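Putative pectin lyase (Geobacillus virus E2, PDB 7CHU) is the tailspike protein of a deep-sea thermophilic bacteriophage and probably recognises, and perhaps degrades, polysaccharide on the surface of its host. Local coordinates at residues 312-317 with 334-339; 327-332 with 341-346; 350-355 with 376-381; 361-366 with 385-390. All coordinates share one frame; numbering follows the deposited sequence.

The four contacts lie along neighbouring coils of one parallel beta-helix. Interactions 1 and 4 are lateral pairings in the same strand stack, and strand 337-339 bonds to strand 361-363 between them. Both are buried and combine backbone bonds with a side-chain oxygen that accepts backbone N-H at a bend, Asn336 in one and Ser388 in the other. Interaction 2 instead crosses the interior of a coil, joining two walls through aromatic rings and sulfur with no hydrogen bond between its segments. Interaction 3 extends the wall that holds strands 329-331 and 351-353. It is partly exposed and relies on one backbone bond, an asparagine amide and proline contacts. Interactions 1, 2 and 4 touch other subunits; interaction 3 does not.

Interaction 1. Residues 312-317 with 334-339; sequences DVTYVM and DRNKII
Asp334 meets Asp312 where the two segments enter their bends. Asp334 N donates to Asp312 OD1 (2.9 Å) on the anti side of the carboxylate, 28° out of its plane. Water 1 donates to this OD1 and to Asp334 OD2, so it bridges two like charges. Asp334 OD1 accepts Met358 N of the next coil. Asp312 also has a salt bridge to Arg278, which probably eases their repulsion.

Arg335 lays one face of its guanidinium against Val313 CG2. Its NH2 forms a salt bridge with Asp342 of the second subunit. Asn336 turns its amide toward Thr314. Asn336 OD1 accepts both Thr314 N (2.7 Å) and Thr314 OG1 (2.8 Å), while its ND2 bonds to Gly311 O. The amide is therefore held at both ends.

From Lys337 on, the segments form a regular parallel pair, with Lys337 N bonded to Thr314 O at 2.7 Å. The Lys337 side chain runs beside the Tyr315 ring, then bends at its last torsion (chi4 58°). This brings Lys337 NZ to Arg335 O (3.0 Å), and NZ also pairs with Asp342 of the second subunit. Ile338 CD1 packs on Val316 CG2 at 3.7 Å on the opposite face. At Ile339, the folded thioether of Met317 brings CE to Ile339 CG2 (3.7 Å).

Strand 315-317 lies between strands 283-285 and 337-339. Ile338 faces strand 329-331 across the interior of the beta-helix, while Tyr315 and Lys337 face the second subunit.

Interaction 2. Residues 327-332 with 341-346; sequences DFIKVK and CDFYNC
Asp327 OD2 is gripped by two donors, Lys330 NZ at 2.8 Å in a salt bridge and Asn352 ND2 of the next coil. It lies just before Phe328, whose ring reaches across the coil to residues 343-346. There Cys346 CB sits over one face of the Phe328 ring, 3.7 Å from its centroid, in a CH-pi contact. The Cys346 torsion (chi1 65°) places SG between the backbone N and the carbonyl carbon. Cys346 SG is then 3.6 Å from Phe328 CD2, an oblique sulfur-aromatic contact.

The rim of the same ring meets backbone. Phe328 CZ comes within 3.4 Å of Tyr344 O, which lies near the ring plane. The Phe328 and Phe343 rings pass each other obliquely, their planes 38° apart. Ile329 CD1 touches the edge of the Phe343 ring at CE1 (3.9 Å); Ile329 comes in crosswise to the Phe343 side chain. Phe350 and Phe321 also meet the Phe343 ring.

This packing fills the core of the beta-helix coil between two of its walls. With no hydrogen bond between the segments, the fit rests on shape and on burial of the rings and sulfur, not on directed polar bonds.

Interaction 3. Residues 350-355 with 376-381; sequences FVNLTG and PFNNPT
Residues 350-355 and 376-381 run nearly parallel, their end-to-end directions 8° apart, as successive segments stacked on one wall of the beta-helix. Strand 351-353 belongs to that wall, but residues 376-381 form no regular strand. Val351 N donates to Pro376 O (3.0 Å, 160° at the hydrogen). Phe377 CA then points its hydrogen at Val351 O, 3.2 Å away. Further on, the two backbones drift apart, and Leu353 and Pro380 are the next to face each other.

A side chain takes over there. Asn378 CG lies between its own N and carbonyl carbon (chi1 62°), so the amide reaches the edge of strand 351-353. It stands in for a strand peptide, though both donors lie above the acceptor's carbonyl plane. Asn352 OD1 is near the same amide but makes no bond to it. Asn352 ND2 instead bonds to Asp327.

Apolar groups meet on both sides of this amide along the chain. Phe350 CD2 touches Pro376 CB at 3.6 Å, the proline meeting the ring at a slant, and Phe390 also covers Pro376. Leu353 CB and Pro380 CB are 4.0 Å apart. At the exposed end, Thr381 N donates to water 2, which lies close to Leu353 O and Gly355 O.

The Asn378 amide uses both its ends on one residue: OD1 accepts Leu353 N at 3.0 Å, and ND2 donates to Leu353 O at 2.9 Å.

Interaction 4. Residues 361-366 with 385-390; sequences VIDGCS and FFCSDF
Ile362 and Phe386 lie at the middle of the tight half of this contact, where strands 361-363 and 385-387 run parallel with axes 4.6 Å apart. Ile362 N bonds to Phe385 O, and Cys387 N to Ile362 O (2.8 Å). Val361 CG1 meets the edge of the Phe385 ring at CD2 (3.8 Å).

The pairing continues into the bend. Gly364, with positive phi, donates its N to Cys387 O. Ser388 OG is turned back beside its own N (chi1 -53°) and accepts Cys365 N at 3.1 Å. The Phe390 ring closes this corner. Ile362 CG2 comes to its edge at CZ (3.8 Å), and Cys365 CB reaches the same Phe390 CZ atom (3.7 Å).

Between Cys365 and Asp389 the backbones part locally. Asp389 N makes only a weak bond to Cys365 O (3.5 Å), and water 3 accepts from the same N. This is the looser side, although its residues are still buried. Ser366 OG draws the segments together again with a short bond to Asp389 O (2.6 Å), in the carbonyl plane.

Asp363 lies close to Asp363 of both other subunits, bringing like charges together at the trimer interface. Strand 385-387 next pairs antiparallel with strand 398-399. The arrangement is that of a right-handed parallel beta-helix at its last parallel pairing, packed within a trimeric tailspike.

Interaction 1. Residues 312-317 with 334-339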
loop_
_atom_site.group_PDB
_atom_site.type_symbol
_atom_site.label_atom_id
_atom_site.label_comp_id
_atom_site.label_asym_id
_atom_site.label_seq_id
_atom_site.Cartn_x
_atom_site.Cartn_y
_atom_site.Cartn_z
ATOM N N ASP A 312 14.495 14.880 1.073
ATOM C CA ASP A 312 14.956 14.088 -0.057
ATOM C C ASP A 312 14.372 12.684 -0.012
ATOM O O ASP A 312 14.038 12.168 1.061
ATOM C CB ASP A 312 16.481 14.002 -0.087
ATOM C CG ASP A 312 17.146 15.370 -0.152
ATOM O OD1 ASP A 312 16.649 16.282 -0.862
ATOM O OD2 ASP A 312 18.194 15.528 0.511
ATOM N N VAL A 313 14.271 12.057 -1.190
ATOM C CA VAL A 313 13.857 10.655 -1.311
ATOM C C VAL A 313 12.594 10.387 -0.508
ATOM O O VAL A 313 12.514 9.403 0.238
ATOM C CB VAL A 313 14.976 9.693 -0.865
ATOM C CG1 VAL A 313 14.751 8.301 -1.471
ATOM C CG2 VAL A 313 16.345 10.227 -1.263
ATOM N N THR A 314 11.606 11.253 -0.638
ATOM C CA THR A 314 10.308 11.006 -0.037
ATOM C C THR A 314 9.440 10.238 -1.023
ATOM O O THR A 314 9.497 10.479 -2.238
ATOM C CB THR A 314 9.632 12.332 0.342
ATOM O OG1 THR A 314 10.579 13.161 1.029
ATOM C CG2 THR A 314 8.404 12.112 1.232
ATOM N N TYR A 315 8.627 9.332 -0.508
ATOM C CA TYR A 315 7.755 8.516 -1.348
ATOM C C TYR A 315 6.319 8.941 -1.071
ATOM O O TYR A 315 5.810 8.719 0.032
ATOM C CB TYR A 315 7.929 7.026 -1.056
ATOM C CG TYR A 315 9.351 6.482 -1.110
ATOM C CD1 TYR A 315 10.281 6.837 -0.142
ATOM C CD2 TYR A 315 9.740 5.573 -2.103
ATOM C CE1 TYR A 315 11.559 6.313 -0.153
ATOM C CE2 TYR A 315 11.020 5.041 -2.131
ATOM C CZ TYR A 315 11.930 5.423 -1.141
ATOM O OH TYR A 315 13.201 4.899 -1.130
ATOM N N VAL A 316 5.679 9.573 -2.044
ATOM C CA VAL A 316 4.280 9.957 -1.905
ATOM C C VAL A 316 3.487 9.057 -2.851
ATOM O O VAL A 316 3.339 9.355 -4.047
ATOM C CB VAL A 316 4.068 11.453 -2.196
ATOM C CG1 VAL A 316 2.638 11.864 -1.908
ATOM C CG2 VAL A 316 5.076 12.323 -1.374
ATOM N N MET A 317 2.979 7.948 -2.307
ATOM C CA MET A 317 2.402 6.856 -3.077
ATOM C C MET A 317 0.885 6.847 -2.948
ATOM O O MET A 317 0.348 6.733 -1.839
ATOM C CB MET A 317 2.967 5.508 -2.628
ATOM C CG MET A 317 4.482 5.461 -2.557
ATOM S SD MET A 317 5.280 5.675 -4.169
ATOM C CE MET A 317 4.694 4.219 -5.051
ATOM N N ASP A 334 15.493 16.547 -3.501
ATOM C CA ASP A 334 15.893 15.702 -4.616
ATOM C C ASP A 334 15.324 14.302 -4.486
ATOM O O ASP A 334 15.223 13.764 -3.382
ATOM C CB ASP A 334 17.417 15.575 -4.707
ATOM C CG ASP A 334 18.109 16.923 -4.823
ATOM O OD1 ASP A 334 17.484 17.866 -5.348
ATOM O OD2 ASP A 334 19.273 17.033 -4.380
ATOM N N ARG A 335 15.003 13.709 -5.644
ATOM C CA ARG A 335 14.632 12.292 -5.774
ATOM C C ARG A 335 13.380 11.951 -4.970
ATOM O O ARG A 335 13.204 10.824 -4.516
ATOM C CB ARG A 335 15.787 11.365 -5.368
ATOM C CG ARG A 335 17.132 11.655 -6.046
ATOM C CD ARG A 335 17.835 10.370 -6.510
ATOM N NE ARG A 335 18.017 9.368 -5.449
ATOM C CZ ARG A 335 19.019 9.394 -4.561
ATOM N NH1 ARG A 335 19.911 10.375 -4.587
ATOM N NH2 ARG A 335 19.129 8.455 -3.625
ATOM N N ASN A 336 12.500 12.911 -4.769
ATOM C CA ASN A 336 11.220 12.528 -4.230
ATOM C C ASN A 336 10.389 11.881 -5.327
ATOM O O ASN A 336 10.632 12.082 -6.532
ATOM C CB ASN A 336 10.533 13.733 -3.612
ATOM C CG ASN A 336 11.404 14.400 -2.557
ATOM O OD1 ASN A 336 11.609 13.841 -1.472
ATOM N ND2 ASN A 336 11.968 15.562 -2.886
ATOM N N LYS A 337 9.419 11.075 -4.903
ATOM C CA LYS A 337 8.606 10.271 -5.810
ATOM C C LYS A 337 7.132 10.525 -5.529
ATOM O O LYS A 337 6.644 10.260 -4.421
ATOM C CB LYS A 337 8.951 8.790 -5.656
ATOM C CG LYS A 337 10.386 8.520 -6.099
ATOM C CD LYS A 337 10.890 7.172 -5.655
ATOM C CE LYS A 337 12.366 6.970 -6.079
ATOM N NZ LYS A 337 13.286 8.031 -5.537
ATOM N N ILE A 338 6.439 11.049 -6.532
ATOM C CA ILE A 338 5.016 11.357 -6.498
ATOM C C ILE A 338 4.382 10.403 -7.506
ATOM O O ILE A 338 4.458 10.615 -8.723
ATOM C CB ILE A 338 4.724 12.825 -6.848
ATOM C CG1 ILE A 338 5.737 13.805 -6.197
ATOM C CG2 ILE A 338 3.261 13.193 -6.526
ATOM C CD1 ILE A 338 5.622 13.873 -4.729
ATOM N N ILE A 339 3.815 9.304 -7.019
ATOM C CA ILE A 339 3.426 8.184 -7.875
ATOM C C ILE A 339 1.975 7.830 -7.600
ATOM O O ILE A 339 1.618 7.503 -6.458
ATOM C CB ILE A 339 4.332 6.959 -7.644
ATOM C CG1 ILE A 339 5.750 7.230 -8.168
ATOM C CG2 ILE A 339 3.723 5.704 -8.288
ATOM C CD1 ILE A 339 6.695 6.067 -7.964
HETATM O O HOH W 1 19.136 17.614 -1.670
#

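Interaction 2. Residues 327-332 with 341-346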
loop_
_atom_site.group_PDB
_atom_site.type_symbol
_atom_site.label_atom_id
_atom_site.label_comp_id
_atom_site.label_asym_id
_atom_site.label_seq_id
_atom_site.Cartn_x
_atom_site.Cartn_y
_atom_site.Cartn_z
ATOM N N ASP A 327 0.389 25.525 -3.483
ATOM C CA ASP A 327 0.766 24.289 -4.163
ATOM C C ASP A 327 0.329 23.125 -3.286
ATOM O O ASP A 327 0.402 23.208 -2.060
ATOM C CB ASP A 327 2.274 24.213 -4.406
ATOM C CG ASP A 327 2.828 25.473 -5.035
ATOM O OD1 ASP A 327 2.302 25.902 -6.085
ATOM O OD2 ASP A 327 3.796 26.034 -4.479
ATOM N N PHE A 328 -0.148 22.048 -3.894
ATOM C CA PHE A 328 -0.455 20.871 -3.113
ATOM C C PHE A 328 0.817 20.268 -2.486
ATOM O O PHE A 328 0.819 19.893 -1.313
ATOM C CB PHE A 328 -1.066 19.774 -4.013
ATOM C CG PHE A 328 -2.561 19.874 -4.205
ATOM C CD1 PHE A 328 -3.421 19.912 -3.119
ATOM C CD2 PHE A 328 -3.108 19.901 -5.485
ATOM C CE1 PHE A 328 -4.791 19.995 -3.301
ATOM C CE2 PHE A 328 -4.477 19.984 -5.672
ATOM C CZ PHE A 328 -5.319 20.032 -4.578
ATOM N N ILE A 329 1.894 20.177 -3.275
ATOM C CA ILE A 329 3.185 19.701 -2.789
ATOM C C ILE A 329 4.232 20.717 -3.216
ATOM O O ILE A 329 4.505 20.863 -4.412
ATOM C CB ILE A 329 3.564 18.311 -3.324
ATOM C CG1 ILE A 329 2.448 17.283 -3.083
ATOM C CG2 ILE A 329 4.876 17.821 -2.656
ATOM C CD1 ILE A 329 2.733 15.934 -3.696
ATOM N N LYS A 330 4.852 21.389 -2.246
ATOM C CA LYS A 330 5.914 22.358 -2.514
ATOM C C LYS A 330 7.242 21.695 -2.174
ATOM O O LYS A 330 7.521 21.417 -1.003
ATOM C CB LYS A 330 5.687 23.621 -1.693
ATOM C CG LYS A 330 6.511 24.807 -2.075
ATOM C CD LYS A 330 6.297 25.933 -1.061
ATOM C CE LYS A 330 6.086 27.288 -1.714
ATOM N NZ LYS A 330 4.692 27.461 -2.274
ATOM N N VAL A 331 8.037 21.390 -3.198
ATOM C CA VAL A 331 9.229 20.558 -3.043
ATOM C C VAL A 331 10.465 21.445 -2.978
ATOM O O VAL A 331 10.646 22.341 -3.814
ATOM C CB VAL A 331 9.365 19.551 -4.201
ATOM C CG1 VAL A 331 10.653 18.723 -4.053
ATOM C CG2 VAL A 331 8.120 18.647 -4.301
ATOM N N LYS A 332 11.339 21.158 -2.009
ATOM C CA LYS A 332 12.690 21.679 -1.955
ATOM C C LYS A 332 13.538 20.466 -1.598
ATOM O O LYS A 332 13.793 20.183 -0.422
ATOM C CB LYS A 332 12.829 22.811 -0.928
ATOM C CG LYS A 332 14.261 23.395 -0.774
ATOM C CD LYS A 332 14.294 24.308 0.468
ATOM C CE LYS A 332 15.662 24.913 0.721
ATOM N NZ LYS A 332 16.662 23.906 1.152
ATOM N N CYS A 341 -0.712 9.631 -7.548
ATOM C CA CYS A 341 -1.515 10.523 -6.730
ATOM C C CYS A 341 -2.570 11.214 -7.580
ATOM O O CYS A 341 -2.426 11.370 -8.793
ATOM C CB CYS A 341 -0.631 11.573 -6.030
ATOM S SG CYS A 341 0.642 10.792 -4.982
ATOM N N ASP A 342 -3.597 11.710 -6.915
ATOM C CA ASP A 342 -4.592 12.512 -7.600
ATOM C C ASP A 342 -4.747 13.837 -6.876
ATOM O O ASP A 342 -4.774 13.881 -5.642
ATOM C CB ASP A 342 -5.925 11.796 -7.693
ATOM C CG ASP A 342 -6.825 12.405 -8.759
ATOM O OD1 ASP A 342 -7.604 13.305 -8.367
ATOM O OD2 ASP A 342 -6.733 12.000 -9.962
ATOM N N PHE A 343 -4.885 14.902 -7.664
ATOM C CA PHE A 343 -4.903 16.281 -7.196
ATOM C C PHE A 343 -6.156 16.962 -7.720
ATOM O O PHE A 343 -6.420 16.924 -8.927
ATOM C CB PHE A 343 -3.677 17.047 -7.705
ATOM C CG PHE A 343 -2.366 16.398 -7.388
ATOM C CD1 PHE A 343 -1.700 16.712 -6.192
ATOM C CD2 PHE A 343 -1.766 15.526 -8.292
ATOM C CE1 PHE A 343 -0.458 16.145 -5.888
ATOM C CE2 PHE A 343 -0.533 14.933 -8.014
ATOM C CZ PHE A 343 0.135 15.242 -6.798
ATOM N N TYR A 344 -6.922 17.588 -6.836
ATOM C CA TYR A 344 -8.144 18.263 -7.265
ATOM C C TYR A 344 -8.271 19.621 -6.582
ATOM O O TYR A 344 -8.593 19.695 -5.393
ATOM C CB TYR A 344 -9.376 17.399 -6.989
ATOM C CG TYR A 344 -10.617 17.914 -7.668
ATOM C CD1 TYR A 344 -10.893 17.592 -8.999
ATOM C CD2 TYR A 344 -11.510 18.725 -6.986
ATOM C CE1 TYR A 344 -12.041 18.068 -9.622
ATOM C CE2 TYR A 344 -12.653 19.203 -7.601
ATOM C CZ TYR A 344 -12.914 18.866 -8.917
ATOM O OH TYR A 344 -14.037 19.352 -9.543
ATOM N N ASN A 345 -8.049 20.688 -7.358
ATOM C CA ASN A 345 -8.392 22.065 -7.013
ATOM C C ASN A 345 -7.383 22.719 -6.082
ATOM O O ASN A 345 -7.538 22.674 -4.858
ATOM C CB ASN A 345 -9.788 22.165 -6.398
ATOM C CG ASN A 345 -10.440 23.494 -6.689
ATOM O OD1 ASN A 345 -10.157 24.114 -7.713
ATOM N ND2 ASN A 345 -11.297 23.953 -5.789
ATOM N N CYS A 346 -6.367 23.370 -6.655
ATOM C CA CYS A 346 -5.464 24.205 -5.877
ATOM C C CYS A 346 -5.193 25.513 -6.623
ATOM O O CYS A 346 -5.485 25.654 -7.814
ATOM C CB CYS A 346 -4.153 23.489 -5.589
ATOM S SG CYS A 346 -3.186 23.150 -7.115
#

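Interaction 3. Residues 350-355 with 376-381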
loop_
_atom_site.group_PDB
_atom_site.type_symbol
_atom_site.label_atom_id
_atom_site.label_comp_id
_atom_site.label_asym_id
_atom_site.label_seq_id
_atom_site.Cartn_x
_atom_site.Cartn_y
_atom_site.Cartn_z
ATOM N N PHE A 350 0.184 21.551 -8.803
ATOM C CA PHE A 350 0.050 20.300 -8.065
ATOM C C PHE A 350 1.364 19.979 -7.371
ATOM O O PHE A 350 1.383 19.666 -6.178
ATOM C CB PHE A 350 -0.349 19.132 -8.974
ATOM C CG PHE A 350 -1.705 19.286 -9.631
ATOM C CD1 PHE A 350 -2.665 20.143 -9.110
ATOM C CD2 PHE A 350 -2.007 18.559 -10.783
ATOM C CE1 PHE A 350 -3.897 20.283 -9.727
ATOM C CE2 PHE A 350 -3.242 18.679 -11.405
ATOM C CZ PHE A 350 -4.190 19.547 -10.882
ATOM N N VAL A 351 2.473 20.067 -8.115
ATOM C CA VAL A 351 3.822 19.780 -7.618
ATOM C C VAL A 351 4.727 20.919 -8.072
ATOM O O VAL A 351 4.939 21.111 -9.276
ATOM C CB VAL A 351 4.373 18.430 -8.119
ATOM C CG1 VAL A 351 5.775 18.188 -7.601
ATOM C CG2 VAL A 351 3.462 17.227 -7.704
ATOM N N ASN A 352 5.259 21.673 -7.112
ATOM C CA ASN A 352 6.120 22.822 -7.373
ATOM C C ASN A 352 7.536 22.403 -6.998
ATOM O O ASN A 352 7.868 22.322 -5.816
ATOM C CB ASN A 352 5.651 24.033 -6.576
ATOM C CG ASN A 352 6.374 25.322 -6.981
ATOM O OD1 ASN A 352 7.280 25.294 -7.816
ATOM N ND2 ASN A 352 5.970 26.447 -6.383
ATOM N N LEU A 353 8.355 22.102 -8.001
ATOM C CA LEU A 353 9.746 21.718 -7.786
ATOM C C LEU A 353 10.559 23.014 -7.690
ATOM O O LEU A 353 10.921 23.614 -8.708
ATOM C CB LEU A 353 10.215 20.791 -8.902
ATOM C CG LEU A 353 9.316 19.544 -9.132
ATOM C CD1 LEU A 353 9.707 18.741 -10.347
ATOM C CD2 LEU A 353 9.285 18.625 -7.888
ATOM N N THR A 354 10.821 23.469 -6.457
ATOM C CA THR A 354 11.445 24.773 -6.253
ATOM C C THR A 354 12.971 24.680 -6.213
ATOM O O THR A 354 13.555 23.633 -5.911
ATOM C CB THR A 354 10.952 25.440 -4.960
ATOM O OG1 THR A 354 11.520 24.790 -3.826
ATOM C CG2 THR A 354 9.441 25.393 -4.851
ATOM N N GLY A 355 13.614 25.829 -6.481
ATOM C CA GLY A 355 15.052 25.947 -6.283
ATOM C C GLY A 355 15.778 24.963 -7.168
ATOM O O GLY A 355 15.425 24.763 -8.332
ATOM N N PRO A 376 0.057 21.502 -14.000
ATOM C CA PRO A 376 0.244 20.504 -12.928
ATOM C C PRO A 376 1.580 20.640 -12.213
ATOM O O PRO A 376 1.634 20.465 -10.990
ATOM C CB PRO A 376 0.130 19.162 -13.667
ATOM C CG PRO A 376 -0.740 19.449 -14.850
ATOM C CD PRO A 376 -0.403 20.873 -15.260
ATOM N N PHE A 377 2.659 20.947 -12.943
ATOM C CA PHE A 377 3.981 21.163 -12.367
ATOM C C PHE A 377 4.638 22.332 -13.089
ATOM O O PHE A 377 4.215 22.736 -14.183
ATOM C CB PHE A 377 4.855 19.908 -12.479
ATOM C CG PHE A 377 4.818 19.272 -13.839
ATOM C CD1 PHE A 377 5.693 19.701 -14.842
ATOM C CD2 PHE A 377 3.903 18.263 -14.129
ATOM C CE1 PHE A 377 5.676 19.122 -16.098
ATOM C CE2 PHE A 377 3.866 17.681 -15.394
ATOM C CZ PHE A 377 4.747 18.122 -16.382
ATOM N N ASN A 378 5.675 22.886 -12.456
ATOM C CA ASN A 378 6.369 24.049 -12.997
ATOM C C ASN A 378 7.464 23.593 -13.958
ATOM O O ASN A 378 7.743 22.401 -14.097
ATOM C CB ASN A 378 6.968 24.887 -11.858
ATOM C CG ASN A 378 7.998 24.107 -11.062
ATOM O OD1 ASN A 378 7.803 22.923 -10.796
ATOM N ND2 ASN A 378 9.107 24.751 -10.704
ATOM N N ASN A 379 8.135 24.557 -14.596
ATOM C CA ASN A 379 9.322 24.260 -15.382
ATOM C C ASN A 379 10.539 24.521 -14.501
ATOM O O ASN A 379 10.960 25.680 -14.367
ATOM C CB ASN A 379 9.366 25.124 -16.650
ATOM C CG ASN A 379 8.177 24.852 -17.584
ATOM O OD1 ASN A 379 7.622 23.743 -17.616
ATOM N ND2 ASN A 379 7.797 25.863 -18.364
ATOM N N PRO A 380 11.131 23.505 -13.876
ATOM C CA PRO A 380 12.149 23.746 -12.848
ATOM C C PRO A 380 13.531 23.980 -13.447
ATOM O O PRO A 380 13.803 23.685 -14.613
ATOM C CB PRO A 380 12.118 22.458 -12.022
ATOM C CG PRO A 380 11.767 21.394 -13.033
ATOM C CD PRO A 380 10.866 22.066 -14.063
ATOM N N THR A 381 14.414 24.507 -12.598
ATOM C CA THR A 381 15.787 24.818 -12.992
ATOM C C THR A 381 16.552 23.571 -13.444
ATOM O O THR A 381 17.238 23.591 -14.470
ATOM C CB THR A 381 16.503 25.488 -11.809
ATOM O OG1 THR A 381 15.746 26.626 -11.379
ATOM C CG2 THR A 381 17.914 25.915 -12.177
HETATM O O HOH W 2 13.280 25.064 -9.817
#

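Interaction 4. Residues 361-366 with 385-390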
loop_
_atom_site.group_PDB
_atom_site.type_symbol
_atom_site.label_atom_id
_atom_site.label_comp_id
_atom_site.label_asym_id
_atom_site.label_seq_id
_atom_site.Cartn_x
_atom_site.Cartn_y
_atom_site.Cartn_z
ATOM N N VAL A 361 10.388 12.551 -9.442
ATOM C CA VAL A 361 9.570 11.858 -10.436
ATOM C C VAL A 361 8.107 12.116 -10.117
ATOM O O VAL A 361 7.694 12.023 -8.954
ATOM C CB VAL A 361 9.844 10.341 -10.459
ATOM C CG1 VAL A 361 9.063 9.704 -11.633
ATOM C CG2 VAL A 361 11.318 10.057 -10.575
ATOM N N ILE A 362 7.330 12.428 -11.145
ATOM C CA ILE A 362 5.873 12.493 -11.071
ATOM C C ILE A 362 5.370 11.433 -12.048
ATOM O O ILE A 362 5.467 11.612 -13.267
ATOM C CB ILE A 362 5.329 13.878 -11.446
ATOM C CG1 ILE A 362 5.839 14.953 -10.470
ATOM C CG2 ILE A 362 3.814 13.820 -11.551
ATOM C CD1 ILE A 362 5.719 16.374 -10.992
ATOM N N ASP A 363 4.811 10.342 -11.540
ATOM C CA ASP A 363 4.533 9.181 -12.371
ATOM C C ASP A 363 3.152 8.591 -12.084
ATOM O O ASP A 363 2.799 8.353 -10.923
ATOM C CB ASP A 363 5.617 8.121 -12.164
ATOM C CG ASP A 363 5.396 6.898 -13.027
ATOM O OD1 ASP A 363 5.315 5.779 -12.479
ATOM O OD2 ASP A 363 5.280 7.056 -14.267
ATOM N N GLY A 364 2.380 8.336 -13.145
ATOM C CA GLY A 364 1.061 7.751 -12.975
ATOM C C GLY A 364 0.063 8.622 -12.241
ATOM O O GLY A 364 -0.908 8.102 -11.679
ATOM N N CYS A 365 0.269 9.934 -12.218
ATOM C CA CYS A 365 -0.614 10.835 -11.487
ATOM C C CYS A 365 -1.655 11.419 -12.423
ATOM O O CYS A 365 -1.510 11.378 -13.646
ATOM C CB CYS A 365 0.167 11.985 -10.831
ATOM S SG CYS A 365 1.361 11.470 -9.571
ATOM N N SER A 366 -2.704 11.991 -11.840
ATOM C CA SER A 366 -3.665 12.739 -12.639
ATOM C C SER A 366 -4.318 13.766 -11.726
ATOM O O SER A 366 -3.927 13.924 -10.562
ATOM C CB SER A 366 -4.683 11.812 -13.319
ATOM O OG SER A 366 -5.274 12.487 -14.425
ATOM N N PHE A 385 11.698 14.419 -13.731
ATOM C CA PHE A 385 11.130 13.458 -14.663
ATOM C C PHE A 385 9.631 13.335 -14.440
ATOM O O PHE A 385 9.150 13.365 -13.302
ATOM C CB PHE A 385 11.826 12.106 -14.481
ATOM C CG PHE A 385 11.381 11.044 -15.444
ATOM C CD1 PHE A 385 11.593 11.181 -16.823
ATOM C CD2 PHE A 385 10.774 9.887 -14.971
ATOM C CE1 PHE A 385 11.167 10.162 -17.724
ATOM C CE2 PHE A 385 10.368 8.876 -15.849
ATOM C CZ PHE A 385 10.560 9.030 -17.235
ATOM N N PHE A 386 8.875 13.189 -15.520
ATOM C CA PHE A 386 7.449 12.968 -15.327
ATOM C C PHE A 386 6.914 12.037 -16.397
ATOM O O PHE A 386 7.405 12.010 -17.533
ATOM C CB PHE A 386 6.653 14.272 -15.328
ATOM C CG PHE A 386 6.713 15.022 -16.642
ATOM C CD1 PHE A 386 7.679 15.997 -16.850
ATOM C CD2 PHE A 386 5.789 14.754 -17.660
ATOM C CE1 PHE A 386 7.742 16.697 -18.066
ATOM C CE2 PHE A 386 5.836 15.444 -18.877
ATOM C CZ PHE A 386 6.813 16.419 -19.079
ATOM N N CYS A 387 5.890 11.280 -16.019
ATOM C CA CYS A 387 5.189 10.383 -16.939
ATOM C C CYS A 387 3.783 10.211 -16.367
ATOM O O CYS A 387 3.515 9.289 -15.593
ATOM C CB CYS A 387 5.892 9.035 -17.096
ATOM S SG CYS A 387 5.010 7.866 -18.245
ATOM N N SER A 388 2.882 11.112 -16.758
ATOM C CA SER A 388 1.528 11.165 -16.209
ATOM C C SER A 388 0.610 11.872 -17.191
ATOM O O SER A 388 1.068 12.615 -18.060
ATOM C CB SER A 388 1.457 11.912 -14.858
ATOM O OG SER A 388 2.379 11.395 -13.930
ATOM N N ASP A 389 -0.697 11.685 -17.013
ATOM C CA ASP A 389 -1.687 12.328 -17.888
ATOM C C ASP A 389 -2.671 13.118 -17.032
ATOM O O ASP A 389 -3.562 12.539 -16.397
ATOM C CB ASP A 389 -2.414 11.302 -18.753
ATOM C CG ASP A 389 -3.120 11.939 -19.956
ATOM O OD1 ASP A 389 -3.193 13.181 -20.045
ATOM O OD2 ASP A 389 -3.599 11.176 -20.813
ATOM N N PHE A 390 -2.493 14.431 -17.021
ATOM C CA PHE A 390 -3.328 15.364 -16.285
ATOM C C PHE A 390 -4.333 16.022 -17.223
ATOM O O PHE A 390 -4.055 16.233 -18.407
ATOM C CB PHE A 390 -2.490 16.468 -15.629
ATOM C CG PHE A 390 -1.475 15.986 -14.618
ATOM C CD1 PHE A 390 -0.149 15.789 -14.978
ATOM C CD2 PHE A 390 -1.835 15.765 -13.294
ATOM C CE1 PHE A 390 0.805 15.384 -14.042
ATOM C CE2 PHE A 390 -0.880 15.343 -12.356
ATOM C CZ PHE A 390 0.429 15.151 -12.733
HETATM O O HOH W 3 -1.280 9.600 -15.300
#